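Local coordinates for okadaic acid binding protein 2-alpha (PDB 4WRI) that binds the polyether toxin okadaic acid in the sponge Halichondria okadai and is implicated in accumulation of this cytotoxin, at residues 11-16 / 88-93; 66-71 / 82-87; 146-151 / 184-189. All blocks are in the same frame, centred on the assembly; numbering follows the deposited sequence.

Overall arrangement
Interactions 1 and 2 sit side by side, their centres about 13 Å apart, and share helix 86-96; Tyr89 OH meets His71 NE2 between them. The centre of interaction 3 lies about 26 Å from that of interaction 2, on the opposite side of the chain's centre, yet both touch okadaic acid. Interaction 1 is a buried helix crossing with no ligand contact, whereas interaction 2 joins a pocket helix to a short strand and interaction 3 sets a helix start against a turn, partly buried. All three are apolar across their segments. Their polar groups bond away from the paired surfaces: His12 is hydrogen-bonded to Asn184 between interactions 1 and 3, and Arg187 to the toxin.

Interaction 1 of 3, residues 11-16 / 88-93; sequences AHWCRK and QYVQNA
Segments 11-16 and 88-93 are helical and cross at 113°, with axes 10.0 Å apart at closest approach and the CA atoms of Cys14 and Val90 only 6.2 Å from each other. No hydrogen bond links them, and the joint is made by two side chains from each helix. Trp13 enters with the rim of its six-membered ring: chi1 of -178° extends the indole away from its own backbone N, and CH2 comes to 3.5 Å from Val90 O, near the ring plane. In that plane, also at the edge, lies the carbonyl carbon of Ala93, so the indole edge abuts the main chain of the partner helix rather than stacking on a side chain. The pyrrole end is tied down independently by NE1 bonding to Phe173 O, which fixes the rotation of the ring, while Trp94 packs against it edge-to-face. The two helices resemble the first and last of a paired EF-hand unit, the short strands 33-34 and 84-85 pairing between them. Val90 points its CB toward helix 11-27 and fits CG1 between two neighbours, 3.7 Å from Cys14 SG and 3.9 Å from Trp13 CZ3. Ala93, one turn later, sets CB 3.9 Å from Trp13 CH2; the same methyl lies over one face of Tyr89, offset toward its rim. On the side of helix 86-96 turned away from helix 11-27, Gln88 NE2 donates to Asn92 OD1 over 2.9 Å, approaching from above the carbonyl plane, and Asn92 ND2 in turn bonds Cys72 O.

Interaction 2 of 3, residues 66-71 / 82-87; sequences RHWVNH and YRLTES. With OKA (okadaic acid), chain B.
A single indole spans this contact: Trp68 and Leu84 are the nearest residues by backbone, yet their CA atoms stand 9.6 Å apart, and the ring of Trp68 bridges the distance. With CG anti to the backbone N (chi1 174°), the indole leaves helix 61-72 and presents the far corner of its benzo ring. There Trp68 CH2 lies 3.7 Å from Tyr82 O and 3.9 Å from Leu84 CB, both approaching obliquely. Trp68 CZ2 meets the edge of the Tyr82 ring, in its plane, at 3.8 Å from Tyr82 CD2. Glu36, Phe39 and Asn73 add to the surroundings of the indole. The strand 84-85 pairs through the backbone of Leu84 with Val34, and Thr85 caps the following helix through a weak bond to Gln88 N; this order of helix, loop, short strand and helix is consistent with an EF-hand-like unit. One residue before Trp68, His67 belongs to the okadaic acid pocket. The toxin's methyl C42 lies over one face of the His67 imidazole, offset toward the rim and 3.5 Å from His67 CD2, while His67 ND1 comes to 3.6 Å from C15 of the polyether. Phe39 and Trp24 meet His67 edge-to-face. Neighbouring side chains of one helix thus serve two apolar surfaces, Trp68 against the strand and His67 against the toxin, and with no hydrogen bond joining the two segments their fit rests on shape and dispersion.

Interaction 3 of 3, residues 146-151 / 184-189; sequences TGIFEA and NYVRGA. With OKA (okadaic acid), chain B.
Thr146 OG1 is gripped twice, accepting from Ile148 N at 3.3 Å in an ST turn and bonding Leu143 O, just ahead of the helix whose N-cap position Gly147 occupies. This arrangement leaves the methyl CG2 for the partner segment, where it lies 3.6 Å from Tyr185 CB as the two side chains cross. Tyr185 opens a type I beta turn closed by Gly188 N bonding to Tyr185 O at 2.8 Å. Ile148, its chain extended (chi1 -164°, chi2 170°), drives CD1 against the turn's backbone, a tight 3.5 Å from Val186 CA. The two central residues of the turn also line the toxin pocket: Val186 CG2 rests 3.9 Å from both C40 and C36 of okadaic acid, and Phe149 CE1 reaches C35. Arg187, bent at chi3, brings the edge of its guanidinium to the ligand, where NH1 donates to O8 of okadaic acid over 2.9 Å in an almost straight bond, 170°, with O8 in the guanidinium plane.

Interaction 1 of 3, residues 11-16 / 88-93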
loop_
_atom_site.group_PDB
_atom_site.type_symbol
_atom_site.label_atom_id
_atom_site.label_comp_id
_atom_site.label_asym_id
_atom_site.label_seq_id
_atom_site.Cartn_x
_atom_site.Cartn_y
_atom_site.Cartn_z
ATOM N N ALA A 11 -2.014 3.079 -18.727
ATOM C CA ALA A 11 -2.765 4.137 -18.080
ATOM C C ALA A 11 -3.428 3.610 -16.812
ATOM O O ALA A 11 -3.533 4.328 -15.810
ATOM C CB ALA A 11 -3.816 4.708 -19.029
ATOM N N HIS A 12 -3.880 2.365 -16.864
ATOM C CA HIS A 12 -4.550 1.780 -15.717
ATOM C C HIS A 12 -3.577 1.612 -14.559
ATOM O O HIS A 12 -3.925 1.901 -13.413
ATOM C CB HIS A 12 -5.154 0.426 -16.078
ATOM C CG HIS A 12 -5.807 -0.248 -14.915
ATOM N ND1 HIS A 12 -6.929 0.260 -14.302
ATOM C CD2 HIS A 12 -5.474 -1.373 -14.239
ATOM C CE1 HIS A 12 -7.267 -0.531 -13.300
ATOM N NE2 HIS A 12 -6.410 -1.531 -13.248
ATOM N N TRP A 13 -2.377 1.138 -14.835
ATOM C CA TRP A 13 -1.390 1.001 -13.773
ATOM C C TRP A 13 -1.057 2.360 -13.179
ATOM O O TRP A 13 -0.924 2.497 -11.949
ATOM C CB TRP A 13 -0.157 0.274 -14.265
ATOM C CG TRP A 13 0.890 0.062 -13.220
ATOM C CD1 TRP A 13 1.028 -1.032 -12.408
ATOM C CD2 TRP A 13 1.965 0.947 -12.885
ATOM N NE1 TRP A 13 2.107 -0.874 -11.571
ATOM C CE2 TRP A 13 2.695 0.338 -11.844
ATOM C CE3 TRP A 13 2.351 2.214 -13.326
ATOM C CZ2 TRP A 13 3.822 0.935 -11.274
ATOM C CZ3 TRP A 13 3.453 2.800 -12.750
ATOM C CH2 TRP A 13 4.173 2.171 -11.743
ATOM N N CYS A 14 -0.930 3.392 -14.003
ATOM C CA CYS A 14 -0.657 4.705 -13.432
ATOM C C CYS A 14 -1.761 5.188 -12.517
ATOM O O CYS A 14 -1.494 5.841 -11.502
ATOM C CB CYS A 14 -0.395 5.735 -14.525
ATOM S SG CYS A 14 1.128 5.390 -15.456
ATOM N N ARG A 15 -3.006 4.878 -12.869
ATOM C CA ARG A 15 -4.138 5.191 -12.034
ATOM C C ARG A 15 -4.042 4.457 -10.708
ATOM O O ARG A 15 -4.343 5.031 -9.661
ATOM C CB ARG A 15 -5.429 4.784 -12.738
ATOM C CG ARG A 15 -6.683 5.226 -12.021
ATOM C CD ARG A 15 -7.916 4.809 -12.801
ATOM N NE ARG A 15 -9.128 5.197 -12.109
ATOM C CZ ARG A 15 -10.325 4.666 -12.347
ATOM N NH1 ARG A 15 -10.455 3.733 -13.276
ATOM N NH2 ARG A 15 -11.382 5.062 -11.657
ATOM N N LYS A 16 -3.645 3.192 -10.749
ATOM C CA LYS A 16 -3.434 2.477 -9.496
ATOM C C LYS A 16 -2.348 3.179 -8.649
ATOM O O LYS A 16 -2.518 3.322 -7.416
ATOM C CB LYS A 16 -3.091 1.007 -9.747
ATOM C CG LYS A 16 -4.261 0.174 -10.259
ATOM C CD LYS A 16 -3.909 -1.309 -10.351
ATOM C CE LYS A 16 -2.808 -1.619 -11.369
ATOM N NZ LYS A 16 -2.508 -3.092 -11.403
ATOM N N GLN A 88 5.842 12.030 -10.237
ATOM C CA GLN A 88 7.162 11.467 -10.009
ATOM C C GLN A 88 7.070 10.153 -9.234
ATOM O O GLN A 88 7.804 9.202 -9.531
ATOM C CB GLN A 88 8.066 12.450 -9.273
ATOM C CG GLN A 88 9.517 12.019 -9.271
ATOM C CD GLN A 88 10.062 11.887 -10.656
ATOM O OE1 GLN A 88 10.024 12.843 -11.436
ATOM N NE2 GLN A 88 10.591 10.716 -10.980
ATOM N N TYR A 89 6.188 10.089 -8.236
ATOM C CA TYR A 89 6.031 8.839 -7.533
ATOM C C TYR A 89 5.631 7.746 -8.508
ATOM O O TYR A 89 6.138 6.627 -8.424
ATOM C CB TYR A 89 4.980 8.945 -6.421
ATOM C CG TYR A 89 4.691 7.567 -5.853
ATOM C CD1 TYR A 89 5.618 6.915 -5.033
ATOM C CD2 TYR A 89 3.525 6.877 -6.202
ATOM C CE1 TYR A 89 5.380 5.614 -4.569
ATOM C CE2 TYR A 89 3.277 5.587 -5.736
ATOM C CZ TYR A 89 4.214 4.966 -4.927
ATOM O OH TYR A 89 3.988 3.691 -4.484
ATOM N N VAL A 90 4.726 8.063 -9.433
ATOM C CA VAL A 90 4.273 7.061 -10.398
ATOM C C VAL A 90 5.463 6.503 -11.211
ATOM O O VAL A 90 5.602 5.298 -11.364
ATOM C CB VAL A 90 3.157 7.604 -11.308
ATOM C CG1 VAL A 90 2.815 6.619 -12.426
ATOM C CG2 VAL A 90 1.915 7.946 -10.478
ATOM N N GLN A 91 6.334 7.383 -11.694
ATOM C CA GLN A 91 7.476 6.910 -12.465
ATOM C C GLN A 91 8.506 6.224 -11.588
ATOM O O GLN A 91 9.171 5.297 -12.046
ATOM C CB GLN A 91 8.144 8.050 -13.228
ATOM C CG GLN A 91 7.245 8.726 -14.253
ATOM C CD GLN A 91 6.761 7.784 -15.344
ATOM O OE1 GLN A 91 5.589 7.800 -15.725
ATOM N NE2 GLN A 91 7.650 6.954 -15.830
ATOM N N ASN A 92 8.658 6.651 -10.338
ATOM C CA ASN A 92 9.587 5.958 -9.443
ATOM C C ASN A 92 9.079 4.553 -9.124
ATOM O O ASN A 92 9.866 3.596 -9.049
ATOM C CB ASN A 92 9.781 6.728 -8.131
ATOM C CG ASN A 92 10.581 8.002 -8.316
ATOM O OD1 ASN A 92 11.017 8.305 -9.427
ATOM N ND2 ASN A 92 10.791 8.746 -7.255
ATOM N N ALA A 93 7.767 4.427 -8.939
ATOM C CA ALA A 93 7.163 3.117 -8.688
ATOM C C ALA A 93 7.350 2.214 -9.895
ATOM O O ALA A 93 7.506 1.005 -9.756
ATOM C CB ALA A 93 5.692 3.271 -8.359
#

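Interaction 2 of 3, residues 66-71 / 82-87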
loop_
_atom_site.group_PDB
_atom_site.type_symbol
_atom_site.label_atom_id
_atom_site.label_comp_id
_atom_site.label_asym_id
_atom_site.label_seq_id
_atom_site.Cartn_x
_atom_site.Cartn_y
_atom_site.Cartn_z
ATOM N N ARG A 66 12.565 4.657 6.034
ATOM C CA ARG A 66 12.869 3.694 4.987
ATOM C C ARG A 66 11.854 3.764 3.857
ATOM O O ARG A 66 12.209 3.573 2.683
ATOM C CB ARG A 66 12.929 2.271 5.540
ATOM C CG ARG A 66 14.185 2.039 6.397
ATOM C CD ARG A 66 14.195 0.641 7.004
ATOM N NE ARG A 66 14.187 -0.405 5.989
ATOM C CZ ARG A 66 15.281 -0.919 5.436
ATOM N NH1 ARG A 66 16.480 -0.486 5.797
ATOM N NH2 ARG A 66 15.172 -1.872 4.520
ATOM N N HIS A 67 10.592 4.004 4.204
ATOM C CA HIS A 67 9.579 4.157 3.166
ATOM C C HIS A 67 9.944 5.334 2.257
ATOM O O HIS A 67 9.876 5.221 1.028
ATOM C CB HIS A 67 8.207 4.376 3.779
ATOM C CG HIS A 67 7.146 4.690 2.771
ATOM N ND1 HIS A 67 6.676 3.752 1.875
ATOM C CD2 HIS A 67 6.501 5.848 2.488
ATOM C CE1 HIS A 67 5.765 4.319 1.102
ATOM N NE2 HIS A 67 5.634 5.586 1.455
ATOM N N TRP A 68 10.316 6.465 2.850
ATOM C CA TRP A 68 10.719 7.642 2.080
ATOM C C TRP A 68 11.930 7.368 1.209
ATOM O O TRP A 68 11.925 7.662 0.008
ATOM C CB TRP A 68 11.012 8.794 3.034
ATOM C CG TRP A 68 11.574 10.016 2.381
ATOM C CD1 TRP A 68 12.825 10.530 2.550
ATOM C CD2 TRP A 68 10.900 10.892 1.468
ATOM N NE1 TRP A 68 12.972 11.674 1.800
ATOM C CE2 TRP A 68 11.811 11.913 1.119
ATOM C CE3 TRP A 68 9.619 10.911 0.908
ATOM C CZ2 TRP A 68 11.479 12.949 0.248
ATOM C CZ3 TRP A 68 9.288 11.947 0.032
ATOM C CH2 TRP A 68 10.221 12.951 -0.282
ATOM N N VAL A 69 12.972 6.781 1.781
ATOM C CA VAL A 69 14.213 6.594 1.036
ATOM C C VAL A 69 14.075 5.455 0.028
ATOM O O VAL A 69 14.344 5.629 -1.157
ATOM C CB VAL A 69 15.406 6.313 1.998
ATOM C CG1 VAL A 69 16.694 6.014 1.214
ATOM C CG2 VAL A 69 15.608 7.490 2.919
ATOM N N ASN A 70 13.654 4.282 0.485
ATOM C CA ASN A 70 13.701 3.081 -0.348
ATOM C C ASN A 70 12.523 2.859 -1.288
ATOM O O ASN A 70 12.701 2.416 -2.423
ATOM C CB ASN A 70 13.896 1.830 0.524
ATOM C CG ASN A 70 15.250 1.793 1.195
ATOM O OD1 ASN A 70 16.245 2.259 0.646
ATOM N ND2 ASN A 70 15.298 1.214 2.385
ATOM N N HIS A 71 11.314 3.143 -0.821
ATOM C CA HIS A 71 10.126 2.926 -1.648
ATOM C C HIS A 71 9.852 4.131 -2.525
ATOM O O HIS A 71 9.680 4.003 -3.748
ATOM C CB HIS A 71 8.890 2.630 -0.783
ATOM C CG HIS A 71 7.622 2.442 -1.567
ATOM N ND1 HIS A 71 7.145 1.203 -1.943
ATOM C CD2 HIS A 71 6.728 3.347 -2.048
ATOM C CE1 HIS A 71 6.015 1.351 -2.619
ATOM N NE2 HIS A 71 5.749 2.647 -2.708
ATOM N N TYR A 82 13.277 17.959 0.074
ATOM C CA TYR A 82 12.895 17.445 -1.250
ATOM C C TYR A 82 11.391 17.174 -1.323
ATOM O O TYR A 82 10.809 16.590 -0.393
ATOM C CB TYR A 82 13.680 16.198 -1.600
ATOM C CG TYR A 82 13.326 15.598 -2.943
ATOM C CD1 TYR A 82 13.779 16.169 -4.129
ATOM C CD2 TYR A 82 12.538 14.454 -3.026
ATOM C CE1 TYR A 82 13.445 15.617 -5.344
ATOM C CE2 TYR A 82 12.221 13.899 -4.232
ATOM C CZ TYR A 82 12.666 14.479 -5.391
ATOM O OH TYR A 82 12.347 13.905 -6.601
ATOM N N ARG A 83 10.761 17.617 -2.403
ATOM C CA ARG A 83 9.327 17.480 -2.593
ATOM C C ARG A 83 8.996 16.504 -3.706
ATOM O O ARG A 83 9.158 16.834 -4.888
ATOM C CB ARG A 83 8.716 18.826 -2.936
ATOM C CG ARG A 83 9.030 19.914 -1.930
ATOM C CD ARG A 83 8.741 21.247 -2.543
ATOM N NE ARG A 83 8.662 22.304 -1.548
ATOM C CZ ARG A 83 7.860 23.358 -1.647
ATOM N NH1 ARG A 83 7.067 23.509 -2.695
ATOM N NH2 ARG A 83 7.829 24.257 -0.668
ATOM N N LEU A 84 8.492 15.326 -3.357
ATOM C CA LEU A 84 8.198 14.297 -4.352
ATOM C C LEU A 84 6.779 14.484 -4.869
ATOM O O LEU A 84 5.815 14.415 -4.109
ATOM C CB LEU A 84 8.353 12.912 -3.730
ATOM C CG LEU A 84 8.031 11.736 -4.644
ATOM C CD1 LEU A 84 9.088 11.589 -5.743
ATOM C CD2 LEU A 84 7.951 10.475 -3.788
ATOM N N THR A 85 6.642 14.734 -6.168
ATOM C CA THR A 85 5.319 14.980 -6.733
ATOM C C THR A 85 4.572 13.695 -7.074
ATOM O O THR A 85 5.185 12.646 -7.217
ATOM C CB THR A 85 5.388 15.834 -8.017
ATOM O OG1 THR A 85 6.073 15.107 -9.054
ATOM C CG2 THR A 85 6.097 17.160 -7.754
ATOM N N GLU A 86 3.262 13.806 -7.268
ATOM C CA GLU A 86 2.461 12.641 -7.636
ATOM C C GLU A 86 2.976 11.944 -8.898
ATOM O O GLU A 86 3.168 10.732 -8.905
ATOM C CB GLU A 86 1.007 13.051 -7.845
ATOM C CG GLU A 86 0.084 11.921 -8.265
ATOM C CD GLU A 86 -1.255 12.460 -8.691
ATOM O OE1 GLU A 86 -1.526 12.521 -9.905
ATOM O OE2 GLU A 86 -2.052 12.856 -7.811
ATOM N N SER A 87 3.239 12.708 -9.954
ATOM C CA SER A 87 3.637 12.062 -11.205
ATOM C C SER A 87 5.004 11.430 -11.071
ATOM O O SER A 87 5.300 10.389 -11.680
ATOM C CB SER A 87 3.607 13.067 -12.349
ATOM O OG SER A 87 4.596 14.062 -12.177
HETATM C C1 OKA B . -0.138 2.172 6.018
HETATM C C2 OKA B . -0.140 1.468 7.396
HETATM C C3 OKA B . 0.611 0.142 7.301
HETATM C C4 OKA B . 2.076 0.290 6.832
HETATM C C5 OKA B . 2.694 -1.091 6.667
HETATM C C6 OKA B . 4.198 -0.983 6.411
HETATM C C7 OKA B . 4.864 -0.107 7.499
HETATM C C8 OKA B . 4.151 1.234 7.551
HETATM C C9 OKA B . 4.663 2.049 8.704
HETATM C C10 OKA B . 4.965 3.349 8.536
HETATM C C11 OKA B . 4.881 4.045 7.214
HETATM C C12 OKA B . 4.000 3.189 6.260
HETATM C C13 OKA B . 4.198 3.639 4.804
HETATM C C14 OKA B . 3.268 2.802 3.892
HETATM C C15 OKA B . 3.809 1.977 2.996
HETATM C C16 OKA B . 2.863 1.158 2.162
HETATM C C17 OKA B . 3.086 1.210 0.627
HETATM C C18 OKA B . 2.866 -0.240 0.159
HETATM C C19 OKA B . 2.627 -1.020 1.493
HETATM C C20 OKA B . 3.143 -2.397 1.453
HETATM C C21 OKA B . 2.812 -3.088 2.803
HETATM C C22 OKA B . 1.299 -3.013 2.989
HETATM C C23 OKA B . 0.860 -1.539 2.954
HETATM C C24 OKA B . -0.697 -1.464 3.088
HETATM C C25 OKA B . -1.015 -2.220 4.358
HETATM C C26 OKA B . -0.434 -3.581 4.499
HETATM C C27 OKA B . -1.166 -4.608 3.606
HETATM C C28 OKA B . -2.595 -4.787 4.140
HETATM C C29 OKA B . -3.396 -5.917 3.472
HETATM C C30 OKA B . -4.835 -5.837 4.063
HETATM C C31 OKA B . -4.974 -6.162 5.531
HETATM C C32 OKA B . -6.439 -6.228 5.963
HETATM C C33 OKA B . -7.337 -6.993 4.997
HETATM C C34 OKA B . -6.975 -6.624 3.550
HETATM C C35 OKA B . -7.687 -7.664 2.614
HETATM C C36 OKA B . -7.569 -7.147 1.186
HETATM C C37 OKA B . -8.155 -5.765 1.127
HETATM C C38 OKA B . -7.478 -4.807 2.072
HETATM C C39 OKA B . -4.251 -7.453 5.915
HETATM C C40 OKA B . -3.477 -5.656 1.961
HETATM C C41 OKA B . -1.763 -1.735 5.312
HETATM C C42 OKA B . 3.799 5.092 4.631
HETATM C C43 OKA B . 5.441 4.077 9.764
HETATM C C44 OKA B . -1.573 1.240 7.856
HETATM O O1 OKA B . -0.561 1.491 5.082
HETATM O O2 OKA B . 0.280 3.330 5.931
HETATM O O3 OKA B . 0.507 2.303 8.349
HETATM O O4 OKA B . 2.778 1.039 7.834
HETATM O O5 OKA B . 6.273 0.035 7.184
HETATM O O6 OKA B . 4.358 1.880 6.295
HETATM O O7 OKA B . 3.163 -0.170 2.473
HETATM O O8 OKA B . 1.188 -0.996 1.685
HETATM O O9 OKA B . 0.980 -3.610 4.249
HETATM O O10 OKA B . -1.101 -0.148 3.087
HETATM O O11 OKA B . -0.465 -5.838 3.705
HETATM O O12 OKA B . -5.639 -6.754 3.262
HETATM O O13 OKA B . -7.537 -5.341 3.442
#

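Interaction 3 of 3, residues 146-151 / 184-189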
loop_
_atom_site.group_PDB
_atom_site.type_symbol
_atom_site.label_atom_id
_atom_site.label_comp_id
_atom_site.label_asym_id
_atom_site.label_seq_id
_atom_site.Cartn_x
_atom_site.Cartn_y
_atom_site.Cartn_z
ATOM N N THR A 146 -16.569 -4.733 -3.573
ATOM C CA THR A 146 -15.579 -4.875 -4.637
ATOM C C THR A 146 -15.357 -6.332 -5.038
ATOM O O THR A 146 -14.698 -6.605 -6.044
ATOM C CB THR A 146 -14.185 -4.309 -4.255
ATOM O OG1 THR A 146 -13.628 -5.117 -3.200
ATOM C CG2 THR A 146 -14.258 -2.829 -3.864
ATOM N N GLY A 147 -15.860 -7.270 -4.236
ATOM C CA GLY A 147 -15.637 -8.672 -4.520
ATOM C C GLY A 147 -14.304 -9.214 -4.045
ATOM O O GLY A 147 -14.001 -10.388 -4.219
ATOM N N ILE A 148 -13.479 -8.358 -3.453
ATOM C CA ILE A 148 -12.119 -8.795 -3.152
ATOM C C ILE A 148 -12.054 -9.953 -2.132
ATOM O O ILE A 148 -11.191 -10.821 -2.243
ATOM C CB ILE A 148 -11.215 -7.613 -2.769
ATOM C CG1 ILE A 148 -9.747 -8.035 -2.854
ATOM C CG2 ILE A 148 -11.606 -7.058 -1.414
ATOM C CD1 ILE A 148 -8.769 -6.865 -2.723
ATOM N N PHE A 149 -12.995 -10.017 -1.200
ATOM C CA PHE A 149 -12.961 -11.092 -0.219
ATOM C C PHE A 149 -13.358 -12.437 -0.807
ATOM O O PHE A 149 -12.809 -13.467 -0.425
ATOM C CB PHE A 149 -13.760 -10.700 1.024
ATOM C CG PHE A 149 -13.203 -9.480 1.670
ATOM C CD1 PHE A 149 -12.063 -9.579 2.447
ATOM C CD2 PHE A 149 -13.736 -8.230 1.418
ATOM C CE1 PHE A 149 -11.483 -8.450 2.988
ATOM C CE2 PHE A 149 -13.176 -7.094 1.975
ATOM C CZ PHE A 149 -12.039 -7.199 2.764
ATOM N N GLU A 150 -14.251 -12.412 -1.791
ATOM C CA GLU A 150 -14.605 -13.625 -2.519
ATOM C C GLU A 150 -13.454 -14.068 -3.415
ATOM O O GLU A 150 -13.175 -15.249 -3.557
ATOM C CB GLU A 150 -15.856 -13.393 -3.371
ATOM C CG GLU A 150 -17.033 -12.791 -2.607
ATOM C CD GLU A 150 -17.472 -13.644 -1.437
ATOM O OE1 GLU A 150 -17.872 -14.804 -1.667
ATOM O OE2 GLU A 150 -17.409 -13.158 -0.286
ATOM N N ALA A 151 -12.762 -13.107 -4.025
ATOM C CA ALA A 151 -11.683 -13.442 -4.942
ATOM C C ALA A 151 -10.463 -14.006 -4.204
ATOM O O ALA A 151 -9.739 -14.863 -4.722
ATOM C CB ALA A 151 -11.317 -12.224 -5.783
ATOM N N ASN A 184 -7.783 -5.345 -8.068
ATOM C CA ASN A 184 -7.586 -3.926 -8.345
ATOM C C ASN A 184 -7.955 -3.034 -7.170
ATOM O O ASN A 184 -7.515 -1.885 -7.111
ATOM C CB ASN A 184 -8.396 -3.489 -9.572
ATOM C CG ASN A 184 -7.752 -3.912 -10.863
ATOM O OD1 ASN A 184 -6.675 -3.424 -11.230
ATOM N ND2 ASN A 184 -8.393 -4.842 -11.569
ATOM N N TYR A 185 -8.764 -3.557 -6.249
ATOM C CA TYR A 185 -9.329 -2.748 -5.187
ATOM C C TYR A 185 -8.725 -3.053 -3.823
ATOM O O TYR A 185 -9.306 -2.689 -2.814
ATOM C CB TYR A 185 -10.867 -2.888 -5.175
ATOM C CG TYR A 185 -11.396 -2.557 -6.550
ATOM C CD1 TYR A 185 -11.249 -1.279 -7.057
ATOM C CD2 TYR A 185 -11.925 -3.540 -7.376
ATOM C CE1 TYR A 185 -11.652 -0.962 -8.338
ATOM C CE2 TYR A 185 -12.351 -3.226 -8.679
ATOM C CZ TYR A 185 -12.211 -1.934 -9.129
ATOM O OH TYR A 185 -12.605 -1.576 -10.412
ATOM N N VAL A 186 -7.530 -3.628 -3.810
ATOM C CA VAL A 186 -6.880 -3.979 -2.546
ATOM C C VAL A 186 -6.567 -2.741 -1.710
ATOM O O VAL A 186 -6.472 -2.842 -0.494
ATOM C CB VAL A 186 -5.617 -4.826 -2.801
ATOM C CG1 VAL A 186 -4.486 -3.945 -3.294
ATOM C CG2 VAL A 186 -5.209 -5.588 -1.529
ATOM N N ARG A 187 -6.457 -1.573 -2.336
ATOM C CA ARG A 187 -6.278 -0.315 -1.614
ATOM C C ARG A 187 -7.537 0.547 -1.621
ATOM O O ARG A 187 -7.498 1.745 -1.314
ATOM C CB ARG A 187 -5.070 0.462 -2.154
ATOM C CG ARG A 187 -3.798 -0.370 -2.114
ATOM C CD ARG A 187 -2.563 0.435 -2.404
ATOM N NE ARG A 187 -2.131 1.315 -1.319
ATOM C CZ ARG A 187 -1.300 0.937 -0.355
ATOM N NH1 ARG A 187 -0.886 -0.323 -0.293
ATOM N NH2 ARG A 187 -0.905 1.847 0.533
ATOM N N GLY A 188 -8.672 -0.072 -1.955
ATOM C CA GLY A 188 -9.942 0.648 -2.019
ATOM C C GLY A 188 -10.249 1.243 -3.400
ATOM O O GLY A 188 -9.503 1.058 -4.370
ATOM N N ALA A 189 -11.332 1.997 -3.475
ATOM C CA ALA A 189 -11.743 2.595 -4.746
ATOM C C ALA A 189 -10.599 3.387 -5.393
ATOM O O ALA A 189 -9.866 4.110 -4.731
ATOM C CB ALA A 189 -12.943 3.493 -4.519
HETATM C C1 OKA B . -0.138 2.172 6.018
HETATM C C2 OKA B . -0.140 1.468 7.396
HETATM C C3 OKA B . 0.611 0.142 7.301
HETATM C C4 OKA B . 2.076 0.290 6.832
HETATM C C5 OKA B . 2.694 -1.091 6.667
HETATM C C6 OKA B . 4.198 -0.983 6.411
HETATM C C7 OKA B . 4.864 -0.107 7.499
HETATM C C8 OKA B . 4.151 1.234 7.551
HETATM C C9 OKA B . 4.663 2.049 8.704
HETATM C C10 OKA B . 4.965 3.349 8.536
HETATM C C11 OKA B . 4.881 4.045 7.214
HETATM C C12 OKA B . 4.000 3.189 6.260
HETATM C C13 OKA B . 4.198 3.639 4.804
HETATM C C14 OKA B . 3.268 2.802 3.892
HETATM C C15 OKA B . 3.809 1.977 2.996
HETATM C C16 OKA B . 2.863 1.158 2.162
HETATM C C17 OKA B . 3.086 1.210 0.627
HETATM C C18 OKA B . 2.866 -0.240 0.159
HETATM C C19 OKA B . 2.627 -1.020 1.493
HETATM C C20 OKA B . 3.143 -2.397 1.453
HETATM C C21 OKA B . 2.812 -3.088 2.803
HETATM C C22 OKA B . 1.299 -3.013 2.989
HETATM C C23 OKA B . 0.860 -1.539 2.954
HETATM C C24 OKA B . -0.697 -1.464 3.088
HETATM C C25 OKA B . -1.015 -2.220 4.358
HETATM C C26 OKA B . -0.434 -3.581 4.499
HETATM C C27 OKA B . -1.166 -4.608 3.606
HETATM C C28 OKA B . -2.595 -4.787 4.140
HETATM C C29 OKA B . -3.396 -5.917 3.472
HETATM C C30 OKA B . -4.835 -5.837 4.063
HETATM C C31 OKA B . -4.974 -6.162 5.531
HETATM C C32 OKA B . -6.439 -6.228 5.963
HETATM C C33 OKA B . -7.337 -6.993 4.997
HETATM C C34 OKA B . -6.975 -6.624 3.550
HETATM C C35 OKA B . -7.687 -7.664 2.614
HETATM C C36 OKA B . -7.569 -7.147 1.186
HETATM C C37 OKA B . -8.155 -5.765 1.127
HETATM C C38 OKA B . -7.478 -4.807 2.072
HETATM C C39 OKA B . -4.251 -7.453 5.915
HETATM C C40 OKA B . -3.477 -5.656 1.961
HETATM C C41 OKA B . -1.763 -1.735 5.312
HETATM C C42 OKA B . 3.799 5.092 4.631
HETATM C C43 OKA B . 5.441 4.077 9.764
HETATM C C44 OKA B . -1.573 1.240 7.856
HETATM O O1 OKA B . -0.561 1.491 5.082
HETATM O O2 OKA B . 0.280 3.330 5.931
HETATM O O3 OKA B . 0.507 2.303 8.349
HETATM O O4 OKA B . 2.778 1.039 7.834
HETATM O O5 OKA B . 6.273 0.035 7.184
HETATM O O6 OKA B . 4.358 1.880 6.295
HETATM O O7 OKA B . 3.163 -0.170 2.473
HETATM O O8 OKA B . 1.188 -0.996 1.685
HETATM O O9 OKA B . 0.980 -3.610 4.249
HETATM O O10 OKA B . -1.101 -0.148 3.087
HETATM O O11 OKA B . -0.465 -5.838 3.705
HETATM O O12 OKA B . -5.639 -6.754 3.262
HETATM O O13 OKA B . -7.537 -5.341 3.442
#